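Local coordinates for protein 378aa long hypothetical citrate synthase (Sulfolobus tokodaii, PDB 1VGM) that is a hypothetical member of the citrate synthase family, a mostly helical protein that assembles as two copies of one chain, at residues A[134-139]-A[160-165]; A[73-78]-A[125-130]; A[43-48]-A[338-343]; A[106-111]-A[202-207]; A[78-83]-A[98-103]. One frame throughout, in Å; residues are numbered along the deposited sequence.

Overall arrangement
Interaction 3 is the most central of the five contacts, about 11 Å between its centre and that of the chain, and is apolar across its segments. Interactions 2 and 5 are also buried though farther out, whereas interactions 1 and 4 are partly buried. Helix 117-139 serves interactions 1 and 2, both fixed by cationic side chains on backbone carbonyls; helix 93-108 serves interactions 4 and 5, where rings or methyl groups pack. Ile125 and Thr128 of interaction 2 meet interaction 3 by packing, and Phe101 of interaction 5 meets Ile207 of interaction 4. Interactions 3, 4 and 5 also reach the second subunit; no other chain touches 1 or 2.

Interaction 1: residues A[134-139]-A[160-165]; sequences NIYRAK and ATFGKK
Arg137 takes hold of the carbonyl of Ala160 side-on, with two nitrogens on one oxygen: NE stands 2.7 Å from Ala160 O, and NH2 lies 3.0 Å from that same Ala160 O. The side chain runs extended from CG to NE, which carries the guanidinium across to the last turn of helix 153-162, and the oxygen lies in the guanidinium plane. NH1 is bonded to Lys143 O, so the group is held from a second direction.

One residue back along helix 117-139, Tyr136 presents a ring edge to Thr161, with CE2 3.4 Å from Thr161 O. Its CD2 meets the methyl group, Thr161 CG2, at 3.5 Å. That methyl also sits over the centre of the Phe162 ring. Phe162 in turn directs its edge toward the Tyr136 face in an offset edge-to-face pair, planes 61° apart. The hydroxyl of Thr161 turns back to Phe157 O in its own helix.

Gly163 leaves the helix here with positive phi. A cation bound to a carbonyl at this C-terminal end probably gains from the helix dipole, and two N-H groups satisfy an oxygen in the final turn.

Interaction 2: residues A[73-78]-A[125-130]; sequences SFEVPE and IAKTAT
The irregular segment 73-78 lies across one flank of helix segment 125-130, the backbones closest where Phe74 CA and Lys127 CA are 5.1 Å apart. Three successive loop carbonyls, those of Ser73, Phe74 and Glu75, receive hydrogen bonds from the helix.

Lys127 supplies two of these. Its chain stays extended until a bend at the last torsion (chi4 -57°), which brings NZ 2.6 Å from Glu75 O, nearly along the C=O axis, and 3.0 Å from Ser73 O, there approaching from above the carbonyl plane. The carboxylate of Glu75 is not a salt-bridge partner: its OE2 remains 4.1 Å from Lys127 NZ. Thr130 OG1 donates to Phe74 O at 2.7 Å, in the carbonyl plane and on a lone pair. The Phe74 ring turns its edge to the helix, CD2 coming within 3.2 Å of Ala126 O, while CE2 rests near the methyl of Ala129. Ser73 CB meets Ala126 CB at 3.6 Å, and Val76 CG1 slides past the CB and CG of Lys127.

Phe74 also touches Ser156 of helix 153-162. Lys127 NZ has a further, weak bond to Tyr108 OH of helix 93-108, and Ile125 packs against Val340 and Leu341 of helix 331-353, so the loop between helices 60-71 and 78-84 is tied to a helix in the midst of several others.

Interaction 3: residues A[43-48]-A[338-343]; sequences ASYEEL and SRVLGW
Ser44 OG, one residue before Tyr45, which touches Leu341, is engaged twice by Glu47: it donates to Glu47 OE2 at 2.8 Å, using the anti lone pair of the carboxylate oxygen, and accepts a weak bond from Glu47 N at 3.3 Å. Ser44 is thereby the N-cap of helix 45-54. The other carboxylate oxygen, Glu47 OE1, forms a salt bridge with Arg378 of the second subunit, so one glutamate serves both the helix start and the subunit interface.

From the first turn of this helix, Tyr45 reaches across to helix 331-353. With CG anti to the backbone N (chi1 -175°) its ring extends toward Leu341, which comes from the opposite direction. Tyr45 CE1 lies 3.7 Å from Leu341 CD2, and the phenolic oxygen, Tyr45 OH, is also 3.7 Å from Leu341 CB. Ser338 O, 3.9 Å from Tyr45 OH, and the CG1 methyl of Val340 border the same hydroxyl.

The contact joins an early helix of the citrate synthase fold to the long helix 331-353 near the C-terminal end of the chain, across nearly 300 residues of sequence, and lies well inside the chain. Leu48 completes it: its CG is 3.9 Å from Leu341 CD2, the two side chains meeting at a slant, so the CD2 methyl of Leu341 touches both Tyr45 and Leu48. Ile125 of helix 117-139 packs on both Tyr45 and Leu341, while Leu178 of helix 168-180 lies against Tyr45. Tyr45 also meets the ring of Tyr153, and Ser338 OG bonds back to Leu178 O.

Interaction 4: residues A[106-111]-A[202-207]; sequences SIYDPK and DMYSCI
The end of helix 93-108 meets the start of helix 203-214 here, with Pro110 set against the N-cap residue Asp202. Asp202 places its CG between its backbone N and carbonyl carbon (chi1 72°), which turns OD2 back to accept from Ser205 N at 3.0 Å, the donor standing well out of the carboxylate plane.

Pro110 packs against both Tyr204 and Asp202. Its CD lies 3.6 Å from Tyr204 CD1, in the plane of that ring and at its edge, while its carbonyl oxygen, Pro110 O, is 3.5 Å from Asp202 CB. One water links the backbones, donating to Pro110 O at 2.8 Å and accepting from Met203 N at 3.0 Å; it thus satisfies an N-H of the first helical turn. Nearer its hydroxyl, Tyr204 meets Tyr108: Tyr108 CD1 is 3.7 Å from Tyr204 CZ, but the rings, 29° from parallel, are slid so far that they barely overlap.

Asp109 brings a second carboxylate, its OD1 4.0 Å from Asp202 OD1 with the two planes nearly perpendicular. Lys215 of the second subunit forms salt bridges to both oxygens, which probably offsets their mutual repulsion and draws the subunits together at this point. Tyr204 also packs on Leu104 and on Lys127 of helix 117-139.

Asp109, with positive phi in the left-handed helical region and proline next, ends the helix in a way common at helix C-termini; across from it Asp202 is a classic N-cap, its side chain accepting from the N-H three residues on.

Interaction 5: residues A[78-83]-A[98-103]; sequences EQVIST and ETAFGI
Helices 78-84 and 93-108 run roughly antiparallel in these segments, their axes 9.3 Å apart at closest approach and at 153° between directions, with the CA atoms of Val80 and Ala100 nearest.

Ile103 carries most of the packing from helix 93-108 and uses both branches. Its CG2, anti to the backbone N, meets Val80 CG2 at 3.6 Å and Gln79 CB at 3.9 Å. The longer branch, extended through chi2 (169°), sends CD1 to Thr83, tip to tip: Ile103 CD1 is 3.5 Å from Thr83 OG1. Gln79, Val80 and Thr83 thus line up along one face of the shorter helix to receive a single isoleucine.

The two helices follow one another in the chain and form an antiparallel helical hairpin of the citrate synthase fold, placed at the contact between the two subunits. Thr83 OG1 is hydrogen-bonded to Thr83 OG1 of the second subunit, a residue meeting its own copy as expected close to a twofold axis. Gln79, bent at its second torsion, leads its amide away from segment 98-103; NE2 bonds to Ser86 O of the second subunit, and the side chain also touches Ile107 of helix 93-108.

Beside the Ile103 contact, the methyl groups Thr83 CG2 and Thr99 CG2 lie 4.0 Å apart, while Thr99 OG1 is turned to Gly95 O within its own helix. Val80 CG1 approaches Ala100 CB at 4.2 Å, consistent with the small alanine side chain letting the backbones come close there. Ile103 also packs on Thr99 of the second subunit, and Ala100 touches Ile131 of helix 117-139.

Interaction 1: residues A[134-139]-A[160-165]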
# COMPACT_ATOMS: atom_id res chain seq x y z
N ASN A 134 5.74 9.91 -18.42
CA ASN A 134 6.12 8.78 -19.27
C ASN A 134 5.06 7.69 -19.30
O ASN A 134 5.01 6.88 -20.24
CB ASN A 134 7.46 8.21 -18.80
CG ASN A 134 8.64 8.95 -19.39
OD1 ASN A 134 8.99 8.75 -20.55
ND2 ASN A 134 9.24 9.83 -18.60
N ILE A 135 4.22 7.66 -18.27
CA ILE A 135 3.03 6.82 -18.31
C ILE A 135 2.13 7.24 -19.46
O ILE A 135 1.69 6.40 -20.24
CB ILE A 135 2.23 6.89 -16.99
CG1 ILE A 135 3.02 6.18 -15.88
CG2 ILE A 135 0.86 6.23 -17.18
CD1 ILE A 135 2.30 6.14 -14.55
N TYR A 136 1.84 8.54 -19.56
CA TYR A 136 1.13 9.05 -20.72
C TYR A 136 1.80 8.59 -22.01
O TYR A 136 1.15 8.10 -22.93
CB TYR A 136 1.06 10.58 -20.70
CG TYR A 136 0.64 11.20 -22.02
CD1 TYR A 136 -0.65 11.04 -22.51
CD2 TYR A 136 1.56 11.92 -22.79
CE1 TYR A 136 -1.03 11.58 -23.74
CE2 TYR A 136 1.20 12.47 -24.02
CZ TYR A 136 -0.09 12.29 -24.49
OH TYR A 136 -0.43 12.82 -25.71
N ARG A 137 3.12 8.76 -22.08
CA ARG A 137 3.83 8.48 -23.32
C ARG A 137 3.76 6.99 -23.68
O ARG A 137 3.50 6.65 -24.83
CB ARG A 137 5.28 8.93 -23.20
CG ARG A 137 5.45 10.42 -23.41
CD ARG A 137 6.86 10.89 -23.15
NE ARG A 137 7.06 12.23 -23.67
CZ ARG A 137 7.20 12.53 -24.96
NH1 ARG A 137 7.37 11.57 -25.86
NH2 ARG A 137 7.17 13.79 -25.34
N ALA A 138 3.98 6.13 -22.69
CA ALA A 138 3.87 4.69 -22.90
C ALA A 138 2.50 4.27 -23.41
O ALA A 138 2.39 3.44 -24.31
CB ALA A 138 4.18 3.95 -21.59
N LYS A 139 1.44 4.83 -22.84
CA LYS A 139 0.09 4.41 -23.21
C LYS A 139 -0.27 4.87 -24.61
O LYS A 139 -1.14 4.29 -25.26
CB LYS A 139 -0.94 4.95 -22.22
CG LYS A 139 -0.95 4.21 -20.88
CD LYS A 139 -2.07 4.70 -19.97
CE LYS A 139 -3.43 4.30 -20.51
NZ LYS A 139 -3.61 2.81 -20.59
N ALA A 160 7.80 17.73 -20.98
CA ALA A 160 8.16 16.33 -21.11
C ALA A 160 6.97 15.53 -21.64
O ALA A 160 7.11 14.69 -22.53
CB ALA A 160 8.59 15.78 -19.77
N THR A 161 5.80 15.80 -21.08
CA THR A 161 4.60 15.06 -21.43
C THR A 161 4.28 15.21 -22.92
O THR A 161 4.09 14.22 -23.62
CB THR A 161 3.40 15.53 -20.58
OG1 THR A 161 3.66 15.21 -19.21
CG2 THR A 161 2.11 14.85 -21.03
N PHE A 162 4.21 16.45 -23.39
CA PHE A 162 3.71 16.72 -24.74
C PHE A 162 4.82 17.05 -25.75
O PHE A 162 4.56 17.18 -26.94
CB PHE A 162 2.68 17.85 -24.69
CG PHE A 162 1.47 17.53 -23.86
CD1 PHE A 162 1.22 18.21 -22.66
CD2 PHE A 162 0.62 16.48 -24.22
CE1 PHE A 162 0.14 17.86 -21.85
CE2 PHE A 162 -0.46 16.11 -23.41
CZ PHE A 162 -0.70 16.80 -22.22
N GLY A 163 6.05 17.16 -25.26
CA GLY A 163 7.19 17.29 -26.14
C GLY A 163 7.23 18.61 -26.87
O GLY A 163 7.73 18.70 -27.99
N LYS A 164 6.72 19.65 -26.22
CA LYS A 164 6.42 20.92 -26.84
C LYS A 164 6.48 21.96 -25.73
O LYS A 164 6.13 21.65 -24.58
CB LYS A 164 5.01 20.88 -27.42
CG LYS A 164 4.67 21.95 -28.44
CD LYS A 164 3.25 21.81 -28.98
CE LYS A 164 2.29 21.25 -27.94
NZ LYS A 164 0.89 21.12 -28.47
N LYS A 165 6.89 23.18 -26.04
CA LYS A 165 6.86 24.21 -25.01
C LYS A 165 5.42 24.58 -24.68
O LYS A 165 4.66 24.94 -25.57
CB LYS A 165 7.62 25.47 -25.44
CG LYS A 165 7.97 26.37 -24.24
CD LYS A 165 8.29 27.80 -24.63
CE LYS A 165 8.47 28.66 -23.38
NZ LYS A 165 9.47 28.07 -22.45

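Interaction 2: residues A[73-78]-A[125-130]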
# COMPACT_ATOMS: atom_id res chain seq x y z
N SER A 73 16.72 16.35 -10.04
CA SER A 73 16.18 15.09 -9.53
C SER A 73 15.17 14.38 -10.44
O SER A 73 14.45 13.49 -9.98
CB SER A 73 15.55 15.31 -8.16
OG SER A 73 16.49 15.82 -7.24
N PHE A 74 15.12 14.75 -11.72
CA PHE A 74 14.11 14.19 -12.64
C PHE A 74 14.46 12.79 -13.15
O PHE A 74 13.58 12.03 -13.55
CB PHE A 74 13.91 15.13 -13.84
CG PHE A 74 13.04 16.32 -13.53
CD1 PHE A 74 13.49 17.61 -13.85
CD2 PHE A 74 11.78 16.17 -12.95
CE1 PHE A 74 12.69 18.73 -13.57
CE2 PHE A 74 10.98 17.28 -12.67
CZ PHE A 74 11.43 18.56 -12.99
N GLU A 75 15.75 12.46 -13.14
CA GLU A 75 16.21 11.14 -13.58
C GLU A 75 15.54 10.04 -12.76
O GLU A 75 15.34 10.19 -11.56
CB GLU A 75 17.73 11.05 -13.41
CG GLU A 75 18.24 11.76 -12.16
CD GLU A 75 19.46 11.08 -11.54
OE1 GLU A 75 20.45 10.87 -12.28
OE2 GLU A 75 19.42 10.77 -10.33
N VAL A 76 15.23 8.92 -13.41
CA VAL A 76 14.84 7.71 -12.70
C VAL A 76 15.67 6.52 -13.18
O VAL A 76 16.26 6.56 -14.26
CB VAL A 76 13.35 7.37 -12.94
CG1 VAL A 76 12.46 8.42 -12.31
CG2 VAL A 76 13.09 7.27 -14.44
N PRO A 77 15.73 5.45 -12.37
CA PRO A 77 16.44 4.24 -12.81
C PRO A 77 15.90 3.78 -14.15
O PRO A 77 14.71 3.97 -14.43
CB PRO A 77 16.15 3.22 -11.70
CG PRO A 77 15.84 4.07 -10.50
CD PRO A 77 15.13 5.28 -11.04
N GLU A 78 16.75 3.20 -14.98
CA GLU A 78 16.33 2.83 -16.32
C GLU A 78 15.33 1.67 -16.23
O GLU A 78 14.53 1.46 -17.15
CB GLU A 78 17.54 2.45 -17.19
CG GLU A 78 18.31 1.22 -16.75
CD GLU A 78 19.49 0.94 -17.67
OE1 GLU A 78 19.96 -0.21 -17.70
OE2 GLU A 78 19.95 1.88 -18.36
N ILE A 125 8.99 14.24 -5.49
CA ILE A 125 8.07 15.06 -6.26
C ILE A 125 8.59 15.27 -7.68
O ILE A 125 7.84 15.21 -8.65
CB ILE A 125 7.82 16.42 -5.54
CG1 ILE A 125 6.90 16.17 -4.34
CG2 ILE A 125 7.19 17.43 -6.48
CD1 ILE A 125 6.93 17.27 -3.30
N ALA A 126 9.89 15.48 -7.81
CA ALA A 126 10.53 15.54 -9.12
C ALA A 126 10.24 14.29 -9.95
O ALA A 126 9.83 14.37 -11.10
CB ALA A 126 12.04 15.71 -8.95
N LYS A 127 10.44 13.12 -9.35
CA LYS A 127 10.37 11.87 -10.10
C LYS A 127 8.93 11.46 -10.39
O LYS A 127 8.68 10.73 -11.35
CB LYS A 127 11.08 10.76 -9.32
CG LYS A 127 12.58 11.03 -9.15
CD LYS A 127 13.27 9.97 -8.31
CE LYS A 127 14.66 10.44 -7.88
NZ LYS A 127 15.51 10.80 -9.05
N THR A 128 7.99 11.93 -9.58
CA THR A 128 6.57 11.71 -9.83
C THR A 128 6.16 12.34 -11.17
O THR A 128 5.38 11.77 -11.93
CB THR A 128 5.71 12.32 -8.69
OG1 THR A 128 6.17 11.81 -7.43
CG2 THR A 128 4.25 11.96 -8.87
N ALA A 129 6.70 13.52 -11.46
CA ALA A 129 6.46 14.18 -12.75
C ALA A 129 7.03 13.35 -13.89
O ALA A 129 6.39 13.17 -14.93
CB ALA A 129 7.09 15.58 -12.75
N THR A 130 8.25 12.85 -13.71
CA THR A 130 8.88 12.04 -14.74
C THR A 130 8.02 10.80 -15.00
O THR A 130 7.71 10.47 -16.14
CB THR A 130 10.30 11.62 -14.30
OG1 THR A 130 11.08 12.79 -14.03
CG2 THR A 130 10.98 10.78 -15.38

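Interaction 3: residues A[43-48]-A[338-343]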
# COMPACT_ATOMS: atom_id res chain seq x y z
N ALA A 43 1.11 32.64 -5.47
CA ALA A 43 2.27 31.80 -5.19
C ALA A 43 2.47 30.77 -6.30
O ALA A 43 2.26 31.07 -7.48
CB ALA A 43 2.09 31.11 -3.83
N SER A 44 2.89 29.57 -5.94
CA SER A 44 3.26 28.56 -6.92
C SER A 44 3.45 27.22 -6.22
O SER A 44 3.57 27.16 -5.00
CB SER A 44 4.55 28.97 -7.62
OG SER A 44 5.65 28.88 -6.73
N TYR A 45 3.50 26.14 -6.99
CA TYR A 45 3.63 24.82 -6.41
C TYR A 45 4.94 24.68 -5.65
O TYR A 45 4.98 24.11 -4.56
CB TYR A 45 3.55 23.76 -7.50
CG TYR A 45 3.56 22.33 -7.01
CD1 TYR A 45 2.67 21.89 -6.02
CD2 TYR A 45 4.45 21.39 -7.55
CE1 TYR A 45 2.66 20.55 -5.59
CE2 TYR A 45 4.44 20.06 -7.12
CZ TYR A 45 3.55 19.64 -6.15
OH TYR A 45 3.57 18.33 -5.74
N GLU A 46 6.03 25.21 -6.21
CA GLU A 46 7.32 25.20 -5.52
C GLU A 46 7.26 25.92 -4.17
O GLU A 46 7.88 25.48 -3.20
CB GLU A 46 8.41 25.84 -6.39
CG GLU A 46 8.82 24.99 -7.59
CD GLU A 46 8.14 25.42 -8.88
OE1 GLU A 46 6.95 25.80 -8.84
OE2 GLU A 46 8.81 25.37 -9.93
N GLU A 47 6.53 27.02 -4.10
CA GLU A 47 6.37 27.72 -2.83
C GLU A 47 5.52 26.91 -1.85
O GLU A 47 5.80 26.89 -0.65
CB GLU A 47 5.78 29.10 -3.06
CG GLU A 47 6.77 30.06 -3.72
CD GLU A 47 6.11 31.34 -4.20
OE1 GLU A 47 6.31 32.40 -3.56
OE2 GLU A 47 5.41 31.29 -5.23
N LEU A 48 4.49 26.25 -2.37
CA LEU A 48 3.67 25.35 -1.55
C LEU A 48 4.42 24.11 -1.07
O LEU A 48 4.25 23.68 0.07
CB LEU A 48 2.42 24.91 -2.32
CG LEU A 48 1.51 23.94 -1.56
CD1 LEU A 48 1.14 24.53 -0.19
CD2 LEU A 48 0.25 23.66 -2.37
N SER A 338 -0.39 15.70 -7.85
CA SER A 338 -0.55 16.79 -6.90
C SER A 338 -0.56 16.30 -5.45
O SER A 338 0.13 16.86 -4.58
CB SER A 338 -1.84 17.56 -7.21
OG SER A 338 -2.22 18.37 -6.12
N ARG A 339 -1.35 15.26 -5.18
CA ARG A 339 -1.63 14.84 -3.80
C ARG A 339 -0.39 14.22 -3.14
O ARG A 339 -0.33 14.09 -1.92
CB ARG A 339 -2.81 13.85 -3.78
CG ARG A 339 -3.16 13.24 -2.40
CD ARG A 339 -3.47 14.28 -1.33
NE ARG A 339 -4.47 15.23 -1.79
CZ ARG A 339 -5.78 15.13 -1.54
NH1 ARG A 339 -6.25 14.12 -0.81
NH2 ARG A 339 -6.62 16.05 -2.01
N VAL A 340 0.60 13.86 -3.95
CA VAL A 340 1.82 13.26 -3.42
C VAL A 340 2.51 14.20 -2.43
O VAL A 340 3.12 13.75 -1.45
CB VAL A 340 2.81 12.87 -4.55
CG1 VAL A 340 3.40 14.12 -5.20
CG2 VAL A 340 3.90 11.97 -3.98
N LEU A 341 2.40 15.51 -2.66
CA LEU A 341 2.94 16.48 -1.70
C LEU A 341 2.28 16.31 -0.34
O LEU A 341 2.95 16.27 0.70
CB LEU A 341 2.73 17.91 -2.20
CG LEU A 341 3.18 19.02 -1.23
CD1 LEU A 341 4.64 18.80 -0.79
CD2 LEU A 341 3.05 20.38 -1.92
N GLY A 342 0.96 16.21 -0.35
CA GLY A 342 0.23 15.94 0.87
C GLY A 342 0.57 14.59 1.48
O GLY A 342 0.78 14.50 2.69
N TRP A 343 0.62 13.53 0.67
CA TRP A 343 1.05 12.24 1.20
C TRP A 343 2.40 12.34 1.91
O TRP A 343 2.56 11.87 3.04
CB TRP A 343 1.13 11.18 0.10
CG TRP A 343 -0.20 10.77 -0.49
CD1 TRP A 343 -1.43 10.81 0.13
CD2 TRP A 343 -0.44 10.28 -1.82
NE1 TRP A 343 -2.41 10.37 -0.74
CE2 TRP A 343 -1.83 10.04 -1.94
CE3 TRP A 343 0.38 10.04 -2.93
CZ2 TRP A 343 -2.42 9.57 -3.13
CZ3 TRP A 343 -0.20 9.57 -4.11
CH2 TRP A 343 -1.59 9.35 -4.20

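Interaction 4: residues A[106-111]-A[202-207]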
# COMPACT_ATOMS: atom_id res chain seq x y z
N SER A 106 12.77 -0.07 -4.48
CA SER A 106 13.75 -1.14 -4.53
C SER A 106 15.17 -0.63 -4.79
O SER A 106 16.14 -1.14 -4.21
CB SER A 106 13.38 -2.16 -5.62
OG SER A 106 12.29 -2.96 -5.21
N ILE A 107 15.29 0.36 -5.66
CA ILE A 107 16.60 0.76 -6.14
C ILE A 107 17.20 1.86 -5.27
O ILE A 107 18.38 1.79 -4.92
CB ILE A 107 16.53 1.22 -7.61
CG1 ILE A 107 16.18 0.02 -8.49
CG2 ILE A 107 17.88 1.81 -8.04
CD1 ILE A 107 16.06 0.34 -9.95
N TYR A 108 16.40 2.86 -4.91
CA TYR A 108 16.85 3.89 -3.98
C TYR A 108 16.79 3.45 -2.51
O TYR A 108 17.70 3.73 -1.74
CB TYR A 108 16.02 5.17 -4.15
CG TYR A 108 16.16 5.82 -5.52
CD1 TYR A 108 15.03 6.20 -6.25
CD2 TYR A 108 17.41 6.09 -6.06
CE1 TYR A 108 15.15 6.83 -7.48
CE2 TYR A 108 17.54 6.71 -7.30
CZ TYR A 108 16.40 7.08 -8.00
OH TYR A 108 16.52 7.73 -9.21
N ASP A 109 15.72 2.76 -2.14
CA ASP A 109 15.54 2.31 -0.76
C ASP A 109 16.05 3.33 0.27
O ASP A 109 16.93 3.03 1.08
CB ASP A 109 16.25 0.97 -0.56
CG ASP A 109 15.72 0.22 0.63
OD1 ASP A 109 14.75 0.69 1.25
OD2 ASP A 109 16.28 -0.85 0.96
N PRO A 110 15.48 4.54 0.26
CA PRO A 110 15.98 5.58 1.17
C PRO A 110 15.69 5.29 2.64
O PRO A 110 14.62 4.78 2.98
CB PRO A 110 15.27 6.84 0.69
CG PRO A 110 13.95 6.32 0.18
CD PRO A 110 14.28 4.98 -0.46
N LYS A 111 16.65 5.62 3.50
CA LYS A 111 16.44 5.58 4.94
C LYS A 111 15.73 6.83 5.41
O LYS A 111 15.94 7.92 4.86
CB LYS A 111 17.78 5.47 5.66
CG LYS A 111 18.51 4.15 5.46
CD LYS A 111 19.82 4.16 6.23
CE LYS A 111 20.72 3.00 5.85
NZ LYS A 111 21.98 3.04 6.64
N ASP A 202 10.08 2.45 3.55
CA ASP A 202 10.78 3.56 2.91
C ASP A 202 9.77 4.48 2.24
O ASP A 202 8.66 4.06 1.90
CB ASP A 202 11.79 3.04 1.88
CG ASP A 202 11.11 2.48 0.64
OD1 ASP A 202 10.80 1.26 0.60
OD2 ASP A 202 10.89 3.27 -0.31
N MET A 203 10.15 5.74 2.05
CA MET A 203 9.20 6.76 1.60
C MET A 203 8.52 6.36 0.28
O MET A 203 7.32 6.59 0.09
CB MET A 203 9.92 8.11 1.44
CG MET A 203 9.22 9.27 2.13
SD MET A 203 10.04 10.87 2.00
CE MET A 203 10.59 11.10 3.69
N TYR A 204 9.29 5.77 -0.63
CA TYR A 204 8.74 5.40 -1.93
C TYR A 204 7.67 4.32 -1.80
O TYR A 204 6.65 4.37 -2.48
CB TYR A 204 9.85 4.90 -2.86
CG TYR A 204 10.71 6.00 -3.43
CD1 TYR A 204 11.98 6.24 -2.93
CD2 TYR A 204 10.24 6.80 -4.48
CE1 TYR A 204 12.78 7.26 -3.45
CE2 TYR A 204 11.03 7.82 -5.01
CZ TYR A 204 12.30 8.04 -4.49
OH TYR A 204 13.08 9.04 -5.01
N SER A 205 7.91 3.35 -0.93
CA SER A 205 6.92 2.31 -0.66
C SER A 205 5.69 2.86 0.07
O SER A 205 4.61 2.30 -0.06
CB SER A 205 7.56 1.18 0.14
OG SER A 205 8.64 0.59 -0.56
N CYS A 206 5.85 3.93 0.84
CA CYS A 206 4.70 4.57 1.46
C CYS A 206 3.81 5.20 0.40
O CYS A 206 2.58 5.21 0.53
CB CYS A 206 5.13 5.65 2.45
SG CYS A 206 6.00 5.00 3.89
N ILE A 207 4.43 5.73 -0.65
CA ILE A 207 3.67 6.20 -1.79
C ILE A 207 3.09 5.05 -2.59
O ILE A 207 1.95 5.12 -3.05
CB ILE A 207 4.55 7.08 -2.71
CG1 ILE A 207 5.06 8.30 -1.94
CG2 ILE A 207 3.73 7.57 -3.89
CD1 ILE A 207 3.97 9.03 -1.17
O HOH W 1 12.49 6.44 3.76

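Interaction 5: residues A[78-83]-A[98-103]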
# COMPACT_ATOMS: atom_id res chain seq x y z
N GLU A 78 16.75 3.20 -14.98
CA GLU A 78 16.33 2.83 -16.32
C GLU A 78 15.33 1.67 -16.23
O GLU A 78 14.53 1.46 -17.15
CB GLU A 78 17.54 2.45 -17.19
CG GLU A 78 18.31 1.22 -16.75
CD GLU A 78 19.49 0.94 -17.67
OE1 GLU A 78 19.96 -0.21 -17.70
OE2 GLU A 78 19.95 1.88 -18.36
N GLN A 79 15.37 0.93 -15.13
CA GLN A 79 14.39 -0.13 -14.91
C GLN A 79 12.97 0.41 -14.95
O GLN A 79 12.06 -0.28 -15.41
CB GLN A 79 14.62 -0.82 -13.56
CG GLN A 79 15.72 -1.87 -13.59
CD GLN A 79 17.09 -1.28 -13.35
OE1 GLN A 79 17.24 -0.05 -13.25
NE2 GLN A 79 18.10 -2.14 -13.24
N VAL A 80 12.79 1.63 -14.47
CA VAL A 80 11.47 2.26 -14.46
C VAL A 80 10.95 2.39 -15.89
O VAL A 80 9.82 1.99 -16.19
CB VAL A 80 11.51 3.67 -13.85
CG1 VAL A 80 10.15 4.36 -14.02
CG2 VAL A 80 11.88 3.59 -12.38
N ILE A 81 11.78 2.96 -16.75
CA ILE A 81 11.40 3.17 -18.14
C ILE A 81 11.14 1.82 -18.79
O ILE A 81 10.12 1.60 -19.43
CB ILE A 81 12.53 3.92 -18.90
CG1 ILE A 81 12.79 5.27 -18.22
CG2 ILE A 81 12.14 4.13 -20.37
CD1 ILE A 81 11.57 6.20 -18.19
N SER A 82 12.08 0.90 -18.60
CA SER A 82 12.00 -0.41 -19.21
C SER A 82 10.68 -1.09 -18.87
O SER A 82 10.02 -1.65 -19.74
CB SER A 82 13.18 -1.27 -18.74
OG SER A 82 13.04 -2.59 -19.22
N THR A 83 10.30 -1.04 -17.60
CA THR A 83 9.09 -1.73 -17.15
C THR A 83 7.81 -1.02 -17.59
O THR A 83 6.88 -1.66 -18.08
CB THR A 83 9.09 -1.86 -15.62
OG1 THR A 83 10.16 -2.73 -15.23
CG2 THR A 83 7.75 -2.43 -15.13
N GLU A 98 1.98 2.77 -9.47
CA GLU A 98 2.31 2.03 -8.25
C GLU A 98 3.46 1.07 -8.51
O GLU A 98 4.31 0.86 -7.65
CB GLU A 98 1.08 1.27 -7.72
CG GLU A 98 0.69 0.02 -8.47
CD GLU A 98 -0.53 -0.67 -7.86
OE1 GLU A 98 -1.16 -1.50 -8.55
OE2 GLU A 98 -0.86 -0.40 -6.68
N THR A 99 3.51 0.53 -9.72
CA THR A 99 4.62 -0.32 -10.14
C THR A 99 5.93 0.46 -10.21
O THR A 99 6.94 0.02 -9.69
CB THR A 99 4.38 -0.95 -11.53
OG1 THR A 99 3.15 -1.70 -11.51
CG2 THR A 99 5.53 -1.89 -11.88
N ALA A 100 5.89 1.62 -10.86
CA ALA A 100 7.08 2.47 -10.96
C ALA A 100 7.63 2.81 -9.59
O ALA A 100 8.84 2.76 -9.37
CB ALA A 100 6.74 3.76 -11.73
N PHE A 101 6.75 3.15 -8.65
CA PHE A 101 7.20 3.53 -7.31
C PHE A 101 7.75 2.35 -6.52
O PHE A 101 8.53 2.54 -5.59
CB PHE A 101 6.07 4.20 -6.53
CG PHE A 101 6.02 5.69 -6.71
CD1 PHE A 101 6.58 6.54 -5.76
CD2 PHE A 101 5.46 6.25 -7.86
CE1 PHE A 101 6.60 7.92 -5.95
CE2 PHE A 101 5.46 7.64 -8.06
CZ PHE A 101 6.03 8.47 -7.10
N GLY A 102 7.34 1.14 -6.90
CA GLY A 102 7.91 -0.06 -6.33
C GLY A 102 9.34 -0.24 -6.77
O GLY A 102 10.22 -0.60 -5.97
N ILE A 103 9.60 0.04 -8.05
CA ILE A 103 10.96 0.03 -8.56
C ILE A 103 11.86 1.09 -7.93
O ILE A 103 13.02 0.81 -7.61
CB ILE A 103 10.96 0.19 -10.10
CG1 ILE A 103 10.37 -1.07 -10.74
CG2 ILE A 103 12.38 0.44 -10.61
CD1 ILE A 103 10.06 -0.93 -12.21